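Local coordinates for sensor protein (Bacillus halodurans, PDB 3O5Y) that probably phosphorylates itself on histidine with ATP as a two-component sensor kinase, this chain being its GAF domain, a likely signal-sensing module, at residues Ser96-Pro101 with Asp125-Leu130; Tyr62-Ala65 with Thr71-Arg74. One frame throughout, in Å; residues are numbered along the deposited sequence.

Contact 1: Ser96-Pro101 with Asp125-Leu130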
loop_
_atom_site.group_PDB
_atom_site.type_symbol
_atom_site.label_atom_id
_atom_site.label_comp_id
_atom_site.label_asym_id
_atom_site.label_seq_id
_atom_site.Cartn_x
_atom_site.Cartn_y
_atom_site.Cartn_z
ATOM N N SER A 96 3.381 10.779 -5.988
ATOM C CA SER A 96 3.822 10.569 -4.621
ATOM C C SER A 96 3.275 9.233 -4.152
ATOM O O SER A 96 2.129 8.917 -4.419
ATOM C CB SER A 96 3.250 11.698 -3.769
ATOM O OG SER A 96 3.363 11.429 -2.396
ATOM N N ILE A 97 4.089 8.442 -3.462
ATOM C CA ILE A 97 3.621 7.172 -2.926
ATOM C C ILE A 97 4.078 6.976 -1.474
ATOM O O ILE A 97 5.246 7.242 -1.131
ATOM C CB ILE A 97 3.968 5.959 -3.877
ATOM C CG1 ILE A 97 3.073 4.751 -3.576
ATOM C CG2 ILE A 97 5.456 5.590 -3.854
ATOM C CD1 ILE A 97 1.667 4.865 -4.177
ATOM N N LEU A 98 3.135 6.571 -0.623
ATOM C CA LEU A 98 3.421 6.186 0.756
ATOM C C LEU A 98 3.158 4.682 0.873
ATOM O O LEU A 98 2.093 4.202 0.520
ATOM C CB LEU A 98 2.525 6.954 1.723
ATOM C CG LEU A 98 2.728 6.638 3.204
ATOM C CD1 LEU A 98 4.128 7.096 3.632
ATOM C CD2 LEU A 98 1.653 7.267 4.078
ATOM N N VAL A 99 4.154 3.947 1.335
ATOM C CA VAL A 99 4.143 2.506 1.328
ATOM C C VAL A 99 4.245 2.053 2.791
ATOM O O VAL A 99 5.261 2.233 3.460
ATOM C CB VAL A 99 5.325 1.949 0.459
ATOM C CG1 VAL A 99 5.252 0.443 0.367
ATOM C CG2 VAL A 99 5.312 2.555 -0.945
ATOM N N ILE A 100 3.158 1.509 3.303
ATOM C CA ILE A 100 3.132 1.030 4.656
ATOM C C ILE A 100 3.141 -0.485 4.642
ATOM O O ILE A 100 2.180 -1.080 4.171
ATOM C CB ILE A 100 1.836 1.496 5.371
ATOM C CG1 ILE A 100 1.738 3.023 5.317
ATOM C CG2 ILE A 100 1.801 0.935 6.828
ATOM C CD1 ILE A 100 0.522 3.611 6.039
ATOM N N PRO A 101 4.215 -1.106 5.158
ATOM C CA PRO A 101 4.233 -2.564 5.275
ATOM C C PRO A 101 3.260 -2.988 6.374
ATOM O O PRO A 101 3.220 -2.382 7.435
ATOM C CB PRO A 101 5.669 -2.872 5.692
ATOM C CG PRO A 101 6.101 -1.646 6.482
ATOM C CD PRO A 101 5.352 -0.471 5.861
ATOM N N ASP A 125 0.290 13.820 11.934
ATOM C CA ASP A 125 -1.017 13.343 12.371
ATOM C C ASP A 125 -1.565 12.246 11.451
ATOM O O ASP A 125 -2.072 11.239 11.923
ATOM C CB ASP A 125 -2.035 14.497 12.495
ATOM C CG ASP A 125 -1.629 15.538 13.553
ATOM O OD1 ASP A 125 -1.080 15.155 14.619
ATOM O OD2 ASP A 125 -1.853 16.753 13.310
ATOM N N ASP A 126 -1.473 12.448 10.146
ATOM C CA ASP A 126 -1.975 11.455 9.220
ATOM C C ASP A 126 -1.134 10.193 9.283
ATOM O O ASP A 126 -1.679 9.107 9.285
ATOM C CB ASP A 126 -2.043 12.005 7.788
ATOM C CG ASP A 126 -3.211 12.966 7.586
ATOM O OD1 ASP A 126 -4.031 13.153 8.533
ATOM O OD2 ASP A 126 -3.307 13.535 6.475
ATOM N N LEU A 127 0.187 10.334 9.365
ATOM C CA LEU A 127 1.061 9.165 9.428
ATOM C C LEU A 127 0.863 8.364 10.706
ATOM O O LEU A 127 0.855 7.143 10.656
ATOM C CB LEU A 127 2.549 9.521 9.228
ATOM C CG LEU A 127 2.934 10.093 7.854
ATOM C CD1 LEU A 127 4.266 10.834 7.914
ATOM C CD2 LEU A 127 3.016 9.016 6.804
ATOM N N ALA A 128 0.722 9.042 11.843
ATOM C CA ALA A 128 0.444 8.358 13.125
ATOM C C ALA A 128 -0.885 7.628 13.052
ATOM O O ALA A 128 -0.979 6.453 13.437
ATOM C CB ALA A 128 0.441 9.326 14.295
ATOM N N PHE A 129 -1.893 8.307 12.508
ATOM C CA PHE A 129 -3.218 7.710 12.370
ATOM C C PHE A 129 -3.190 6.475 11.464
ATOM O O PHE A 129 -3.691 5.443 11.837
ATOM C CB PHE A 129 -4.239 8.747 11.882
ATOM C CG PHE A 129 -5.591 8.170 11.617
ATOM C CD1 PHE A 129 -6.004 7.914 10.310
ATOM C CD2 PHE A 129 -6.458 7.871 12.682
ATOM C CE1 PHE A 129 -7.247 7.372 10.057
ATOM C CE2 PHE A 129 -7.725 7.320 12.453
ATOM C CZ PHE A 129 -8.126 7.061 11.143
ATOM N N LEU A 130 -2.595 6.583 10.284
ATOM C CA LEU A 130 -2.459 5.436 9.377
ATOM C C LEU A 130 -1.743 4.234 9.976
ATOM O O LEU A 130 -2.160 3.094 9.743
ATOM C CB LEU A 130 -1.738 5.840 8.090
ATOM C CG LEU A 130 -2.600 6.657 7.134
ATOM C CD1 LEU A 130 -1.738 7.203 6.026
ATOM C CD2 LEU A 130 -3.770 5.833 6.573
#

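Contact 2: Tyr62-Ala65 with Thr71-Arg74. With ACT (acetate ion), chain C.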
loop_
_atom_site.group_PDB
_atom_site.type_symbol
_atom_site.label_atom_id
_atom_site.label_comp_id
_atom_site.label_asym_id
_atom_site.label_seq_id
_atom_site.Cartn_x
_atom_site.Cartn_y
_atom_site.Cartn_z
ATOM N N TYR A 62 7.944 -1.843 -2.617
ATOM C CA TYR A 62 7.073 -2.543 -1.677
ATOM C C TYR A 62 7.840 -3.587 -0.827
ATOM O O TYR A 62 7.668 -3.642 0.392
ATOM C CB TYR A 62 5.873 -3.186 -2.390
ATOM C CG TYR A 62 4.929 -2.229 -3.125
ATOM C CD1 TYR A 62 3.932 -2.724 -3.975
ATOM C CD2 TYR A 62 5.044 -0.849 -2.990
ATOM C CE1 TYR A 62 3.064 -1.872 -4.641
ATOM C CE2 TYR A 62 4.180 0.018 -3.656
ATOM C CZ TYR A 62 3.180 -0.498 -4.468
ATOM O OH TYR A 62 2.325 0.354 -5.135
ATOM N N TRP A 63 8.695 -4.394 -1.459
ATOM C CA TRP A 63 9.510 -5.353 -0.706
ATOM C C TRP A 63 10.526 -4.668 0.188
ATOM O O TRP A 63 10.886 -5.186 1.250
ATOM C CB TRP A 63 10.231 -6.315 -1.639
ATOM C CG TRP A 63 9.410 -7.485 -1.975
ATOM C CD1 TRP A 63 8.764 -7.711 -3.138
ATOM C CD2 TRP A 63 9.098 -8.583 -1.118
ATOM N NE1 TRP A 63 8.093 -8.908 -3.093
ATOM C CE2 TRP A 63 8.276 -9.466 -1.859
ATOM C CE3 TRP A 63 9.454 -8.925 0.199
ATOM C CZ2 TRP A 63 7.799 -10.673 -1.333
ATOM C CZ3 TRP A 63 8.977 -10.111 0.724
ATOM C CH2 TRP A 63 8.154 -10.977 -0.046
ATOM N N SER A 64 10.977 -3.493 -0.228
ATOM C CA SER A 64 11.927 -2.746 0.563
ATOM C C SER A 64 11.296 -2.315 1.896
ATOM O O SER A 64 11.941 -2.378 2.942
ATOM C CB SER A 64 12.429 -1.558 -0.248
ATOM O OG SER A 64 13.373 -0.831 0.493
ATOM N N ALA A 65 10.026 -1.913 1.855
ATOM C CA ALA A 65 9.278 -1.555 3.052
ATOM C C ALA A 65 9.080 -2.768 3.958
ATOM O O ALA A 65 9.238 -2.675 5.169
ATOM C CB ALA A 65 7.936 -0.959 2.673
ATOM N N THR A 71 7.977 2.338 7.190
ATOM C CA THR A 71 7.176 3.075 6.243
ATOM C C THR A 71 8.087 3.880 5.320
ATOM O O THR A 71 8.979 4.599 5.777
ATOM C CB THR A 71 6.184 3.996 6.965
ATOM O OG1 THR A 71 5.216 3.195 7.644
ATOM C CG2 THR A 71 5.466 4.897 5.992
ATOM N N ILE A 72 7.864 3.750 4.019
ATOM C CA ILE A 72 8.688 4.452 3.053
ATOM C C ILE A 72 7.873 5.463 2.268
ATOM O O ILE A 72 6.799 5.155 1.776
ATOM C CB ILE A 72 9.379 3.492 2.078
ATOM C CG1 ILE A 72 10.373 2.611 2.842
ATOM C CG2 ILE A 72 10.080 4.287 0.968
ATOM C CD1 ILE A 72 11.085 1.563 1.995
ATOM N N PHE A 73 8.399 6.673 2.160
ATOM C CA PHE A 73 7.819 7.659 1.293
ATOM C C PHE A 73 8.702 7.920 0.072
ATOM O O PHE A 73 9.903 8.107 0.197
ATOM C CB PHE A 73 7.595 8.964 2.036
ATOM C CG PHE A 73 7.163 10.073 1.142
ATOM C CD1 PHE A 73 5.837 10.162 0.726
ATOM C CD2 PHE A 73 8.094 11.006 0.664
ATOM C CE1 PHE A 73 5.427 11.190 -0.118
ATOM C CE2 PHE A 73 7.704 12.034 -0.178
ATOM C CZ PHE A 73 6.371 12.135 -0.574
ATOM N N ARG A 74 8.082 7.978 -1.102
ATOM C CA ARG A 74 8.823 8.279 -2.308
ATOM C C ARG A 74 8.069 9.212 -3.223
ATOM O O ARG A 74 6.918 8.977 -3.572
ATOM C CB ARG A 74 9.208 6.995 -3.052
ATOM C CG ARG A 74 10.642 7.002 -3.526
ATOM C CD ARG A 74 11.657 6.496 -2.463
ATOM N NE ARG A 74 12.432 5.419 -3.064
ATOM C CZ ARG A 74 13.134 4.509 -2.398
ATOM N NH1 ARG A 74 13.771 3.554 -3.074
ATOM N NH2 ARG A 74 13.207 4.547 -1.068
HETATM C C ACT C . 0.345 -1.101 -7.729
HETATM O O ACT C . 1.491 -1.290 -8.247
HETATM O OXT ACT C . 0.282 -0.797 -6.499
HETATM C CH3 ACT C . -0.877 -1.246 -8.576
#

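Contact 1: Ser96-Pro101 with Asp125-Leu130
Leu-98 and Ile-100 reach out from one face of strand 96-103 to Leu-127 and Leu-130 of helix 124-142, part of the hydrophobic layer between the antiparallel sheet of a GAF domain and its C-terminal helix. The two axes run 11.3 Å apart and in roughly the same direction, 31° off parallel, a separation that the apolar side chains bridge without any hydrogen bond. Leu-98 can be followed outward. Its CB leaves the strand toward the helix, and CG, trans to the backbone N (chi1 -180°), continues the reach and splits into two methyls. CD1 comes within 3.9 Å of Leu-127 CD2. CD2 touches both leucines, 3.5 Å from Leu-127 CD2 and 3.9 Å from Leu-130 CD1. Leu-127 leaves the helix pointing past the strand rather than at it, and its end comes nearer. Trp-122, in the loop ahead of the helix, packs against both Leu-98 and Leu-130, while Ile-114 of the adjoining strand 108-116 also touches Leu-130. Two residues along the strand, Ile-100 lies nearly at right angles to Leu-130, and the end methyl of its longer branch, CD1, stops 3.8 Å from Leu-130 CB.

Contact 2: Tyr62-Ala65 with Thr71-Arg74
With chi1 -65° and chi2 177°, Ile-72 extends its longer branch from the strand toward helix 61-68, and Ser-64, its OG trans to the backbone N (chi1 -179°), brings its hydroxyl to the same place. Ile-72 CD1 does all the close touching: it sits 3.6 Å from Ser-64 OG and 3.6 Å from Ala-65 N, so the methyl lies against the helix backbone as well as its side chains. Ala-65 CB adds a looser apolar touch at 4.1 Å from Ile-72 CD1. No hydrogen bond crosses; the fit is one methyl set against a helical turn. Leu-61, a turn earlier, also touches Ile-72, and Val-99 of the next strand packs on Ala-65. Tyr-62 points the other way, away from strand 72-75. Its OH donates a 2.7 Å hydrogen bond to acetate OXT, which lies at the ring edge near its plane, while the carboxylate tilts out of it. Ser-113 is a second hydrogen-bond partner of that OH, while Ser-27 and Arg-25 also hold the acetate, probably from the crystallisation liquor. The helix packs against edge strand 72-75 and faces a small anion site, a position consistent with the side of the sheet where other GAF domains bind ligands.

From the N terminus, contact 2 comes first: the chain leaves helix 61-68, turns through a few residues and returns as edge strand 72-75, closing a short loop. Only later does contact 1 open, on strand 96-103, and it closes after the hairpin to strand 108-116, when helix 124-142 folds back over the sheet. The two loops therefore follow in series, neither nesting nor crossing. They join through the sheet, where strands 72-75 and 96-103 are antiparallel neighbours, with probable backbone bonds pairing Ile-97 with Arg-74 and Val-99 with Ile-72. Leu-98 and Val-99 point to opposite faces, so helices 124-142 and 61-68 sandwich the sheet between them.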